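Local coordinates for benzoylformate Decarboxylase (Polynucleobacter necessarius, PDB 4K9Q), which probably decarboxylates benzoylformate, a 2-keto acid, with thiamine diphosphate and a magnesium ion as cofactors, at residues A[192-197]-A[324-329]. Sequence-based numbering, arbitrary orientation.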
ATOM      1  N   GLN A 192       0.988 -10.421 -41.513  1.00 19.19           N
ATOM      2  CA  GLN A 192       0.880 -11.735 -42.140  1.00 23.33           C
ATOM      3  C   GLN A 192      -0.458 -12.397 -41.809  1.00 21.23           C
ATOM      4  O   GLN A 192      -1.115 -12.965 -42.687  1.00 19.74           O
ATOM      5  CB  GLN A 192       2.033 -12.639 -41.710  1.00 26.50           C
ATOM      6  CG  GLN A 192       3.385 -12.236 -42.279  1.00 32.30           C
ATOM      7  CD  GLN A 192       4.541 -13.012 -41.660  0.70 33.56           C
ATOM      8  OE1 GLN A 192       4.347 -13.861 -40.788  0.70 36.73           O
ATOM      9  NE2 GLN A 192       5.756 -12.719 -42.114  0.70 40.63           N
ATOM     10  N   ARG A 193      -0.858 -12.333 -40.541  1.00 18.40           N
ATOM     11  CA  ARG A 193      -2.142 -12.902 -40.122  1.00 21.01           C
ATOM     12  C   ARG A 193      -3.277 -12.223 -40.867  1.00 18.36           C
ATOM     13  O   ARG A 193      -4.186 -12.879 -41.373  1.00 20.50           O
ATOM     14  CB  ARG A 193      -2.345 -12.752 -38.611  1.00 18.80           C
ATOM     15  CG  ARG A 193      -1.372 -13.558 -37.773  1.00 18.69           C
ATOM     16  CD  ARG A 193      -1.903 -14.948 -37.492  1.00 22.26           C
ATOM     17  NE  ARG A 193      -3.106 -14.916 -36.659  1.00 24.68           N
ATOM     18  CZ  ARG A 193      -3.093 -14.769 -35.336  1.00 23.64           C
ATOM     19  NH1 ARG A 193      -1.938 -14.631 -34.694  1.00 21.44           N
ATOM     20  NH2 ARG A 193      -4.233 -14.749 -34.655  1.00 24.45           N
ATOM     21  N   ILE A 194      -3.222 -10.898 -40.938  1.00 17.79           N
ATOM     22  CA  ILE A 194      -4.291 -10.138 -41.577  1.00 15.96           C
ATOM     23  C   ILE A 194      -4.383 -10.464 -43.069  1.00 20.11           C
ATOM     24  O   ILE A 194      -5.468 -10.701 -43.600  1.00 20.95           O
ATOM     25  CB  ILE A 194      -4.103  -8.623 -41.376  1.00 16.40           C
ATOM     26  CG1 ILE A 194      -4.275  -8.275 -39.894  1.00 17.16           C
ATOM     27  CG2 ILE A 194      -5.093  -7.849 -42.227  1.00 18.37           C
ATOM     28  CD1 ILE A 194      -3.849  -6.860 -39.546  1.00 17.38           C
ATOM     29  N   THR A 195      -3.233 -10.492 -43.731  1.00 22.04           N
ATOM     30  CA  THR A 195      -3.173 -10.773 -45.161  1.00 20.27           C
ATOM     31  C   THR A 195      -3.732 -12.158 -45.480  1.00 24.33           C
ATOM     32  O   THR A 195      -4.404 -12.348 -46.495  1.00 26.24           O
ATOM     33  CB  THR A 195      -1.722 -10.644 -45.687  1.00 21.43           C
ATOM     34  OG1 THR A 195      -1.308  -9.276 -45.586  1.00 25.66           O
ATOM     35  CG2 THR A 195      -1.632 -11.082 -47.135  1.00 29.88           C
ATOM     36  N   ALA A 196      -3.473 -13.119 -44.599  1.00 22.92           N
ATOM     37  CA  ALA A 196      -3.922 -14.497 -44.809  1.00 23.59           C
ATOM     38  C   ALA A 196      -5.397 -14.732 -44.479  1.00 24.15           C
ATOM     39  O   ALA A 196      -5.984 -15.726 -44.919  1.00 22.26           O
ATOM     40  CB  ALA A 196      -3.064 -15.451 -44.011  1.00 21.29           C
ATOM     41  N   SER A 197      -5.992 -13.837 -43.697  1.00 20.27           N
ATOM     42  CA  SER A 197      -7.380 -14.013 -43.273  1.00 19.15           C
ATOM     43  C   SER A 197      -8.362 -13.853 -44.429  1.00 22.73           C
ATOM     44  O   SER A 197      -8.110 -13.100 -45.370  1.00 21.63           O
ATOM     45  CB  SER A 197      -7.726 -13.032 -42.146  1.00 18.67           C
ATOM     46  OG  SER A 197      -7.825 -11.710 -42.639  1.00 20.60           O
ATOM     47  N   LYS A 324       1.745  -0.195 -44.337  1.00 20.10           N
ATOM     48  CA  LYS A 324       2.854  -0.462 -45.257  1.00 25.30           C
ATOM     49  C   LYS A 324       2.931  -1.919 -45.710  1.00 28.63           C
ATOM     50  O   LYS A 324       3.491  -2.215 -46.766  1.00 28.89           O
ATOM     51  CB  LYS A 324       4.188  -0.079 -44.614  1.00 22.62           C
ATOM     52  CG  LYS A 324       4.330   1.398 -44.316  1.00 23.62           C
ATOM     53  CD  LYS A 324       5.616   1.694 -43.565  1.00 25.08           C
ATOM     54  CE  LYS A 324       5.745   3.186 -43.321  1.00 27.40           C
ATOM     55  NZ  LYS A 324       6.963   3.534 -42.541  1.00 34.84           N
ATOM     56  N   LEU A 325       2.377  -2.828 -44.915  1.00 25.84           N
ATOM     57  CA  LEU A 325       2.587  -4.259 -45.142  1.00 24.49           C
ATOM     58  C   LEU A 325       1.351  -5.011 -45.622  1.00 25.44           C
ATOM     59  O   LEU A 325       1.403  -6.223 -45.819  1.00 29.52           O
ATOM     60  CB  LEU A 325       3.105  -4.927 -43.867  1.00 23.65           C
ATOM     61  CG  LEU A 325       4.392  -4.361 -43.275  1.00 25.91           C
ATOM     62  CD1 LEU A 325       4.813  -5.167 -42.044  1.00 25.52           C
ATOM     63  CD2 LEU A 325       5.499  -4.346 -44.326  1.00 27.90           C
ATOM     64  N   ILE A 326       0.241  -4.303 -45.797  1.00 23.06           N
ATOM     65  CA  ILE A 326      -1.010  -4.946 -46.176  1.00 25.15           C
ATOM     66  C   ILE A 326      -1.472  -4.476 -47.549  1.00 28.62           C
ATOM     67  O   ILE A 326      -1.448  -3.284 -47.844  1.00 29.99           O
ATOM     68  CB  ILE A 326      -2.104  -4.672 -45.124  1.00 27.86           C
ATOM     69  CG1 ILE A 326      -1.752  -5.376 -43.813  1.00 28.62           C
ATOM     70  CG2 ILE A 326      -3.454  -5.138 -45.619  1.00 33.68           C
ATOM     71  CD1 ILE A 326      -2.696  -5.052 -42.686  1.00 36.41           C
ATOM     72  N   ASP A 327      -1.893  -5.421 -48.387  1.00 31.50           N
ATOM     73  CA  ASP A 327      -2.358  -5.092 -49.733  1.00 30.32           C
ATOM     74  C   ASP A 327      -3.845  -4.753 -49.774  1.00 24.29           C
ATOM     75  O   ASP A 327      -4.641  -5.290 -49.000  1.00 27.35           O
ATOM     76  CB  ASP A 327      -2.067  -6.240 -50.702  0.51 35.34           C
ATOM     77  CG  ASP A 327      -0.600  -6.324 -51.087  1.00 44.76           C
ATOM     78  OD1 ASP A 327       0.046  -5.260 -51.221  1.00 43.04           O
ATOM     79  OD2 ASP A 327      -0.097  -7.456 -51.255  1.00 50.49           O
ATOM     80  N   GLN A 328      -4.206  -3.864 -50.692  1.00 26.48           N
ATOM     81  CA  GLN A 328      -5.597  -3.497 -50.912  1.00 25.52           C
ATOM     82  C   GLN A 328      -6.473  -4.697 -51.255  1.00 29.73           C
ATOM     83  O   GLN A 328      -6.105  -5.525 -52.084  1.00 31.18           O
ATOM     84  CB  GLN A 328      -5.692  -2.475 -52.039  1.00 26.87           C
ATOM     85  CG  GLN A 328      -7.114  -2.068 -52.360  1.00 31.52           C
ATOM     86  CD  GLN A 328      -7.748  -1.257 -51.246  1.00 32.09           C
ATOM     87  OE1 GLN A 328      -7.226  -0.214 -50.844  1.00 30.90           O
ATOM     88  NE2 GLN A 328      -8.879  -1.736 -50.741  1.00 26.41           N
ATOM     89  N   ARG A 329      -7.636  -4.787 -50.621  1.00 28.08           N
ATOM     90  CA  ARG A 329      -8.620  -5.813 -50.974  1.00 30.12           C
ATOM     91  C   ARG A 329      -9.782  -5.235 -51.773  1.00 34.02           C
ATOM     92  O   ARG A 329     -10.060  -4.038 -51.701  1.00 34.60           O
ATOM     93  CB  ARG A 329      -9.162  -6.488 -49.723  1.00 30.81           C
ATOM     94  CG  ARG A 329      -8.108  -7.151 -48.887  1.00 31.25           C
ATOM     95  CD  ARG A 329      -8.748  -7.977 -47.806  1.00 36.25           C
ATOM     96  NE  ARG A 329      -7.767  -8.816 -47.135  1.00 33.38           N
ATOM     97  CZ  ARG A 329      -8.053  -9.983 -46.571  1.00 30.77           C
ATOM     98  NH1 ARG A 329      -9.294 -10.448 -46.599  1.00 27.46           N
ATOM     99  NH2 ARG A 329      -7.094 -10.683 -45.980  1.00 26.60           N
TER
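The carboxyl end of helix 184-196, in the Rossmann-like central domain of this thiamine diphosphate enzyme, is met by Arg329 from the segment that follows helix 315-323. Arginine suits the place because its planar, positively charged head brings two N-H groups to Ser197 O while lying close to two further carbonyls. Arg329 NH2 bonds to Ser197 O (2.7 Å, N-H...O angle 157°), which lies at the guanidinium edge, close to its plane; Arg329 NH1 adds a weak bond to the same oxygen at 3.2 Å. Two carbonyls of the last turn approach Arg329 NH2 obliquely: Thr195 O at 3.2 Å, and Ile194 O at 2.9 Å with an angle too poor for a hydrogen bond. Ile194 O is instead gripped by Ser197 N and by Ser197 OG, the latter at 2.7 Å. With chi1 at 72°, between its backbone N and carbonyl carbon, the serine hydroxyl folds back onto its own helix, a reach for which a short polar side chain fits. Arg329 is extended from CG to NE, which carries its head across to the helix end. A leucine in its place would probably leave Ser197 O without these two bonds, and the end of the helix without the charge Arg329 brings. Nearby, the branched side chains of Ile194 and Ile326 cross at about a right angle, with Ile326 CD1 lying 3.7 Å from Ile194 CG2 and 3.8 Å from Ile194 CD1. This apolar contact continues inward: both isoleucines touch Leu224 of helix 214-224, and Ile194 also rests on Leu266 and Val268 of strand 266-270 and Leu293 of strand 291-296. Backbone hydrogen bonding between Arg329 and Arg223 ties the segment to helix 214-224, while helix 184-196 covers the parallel sheet.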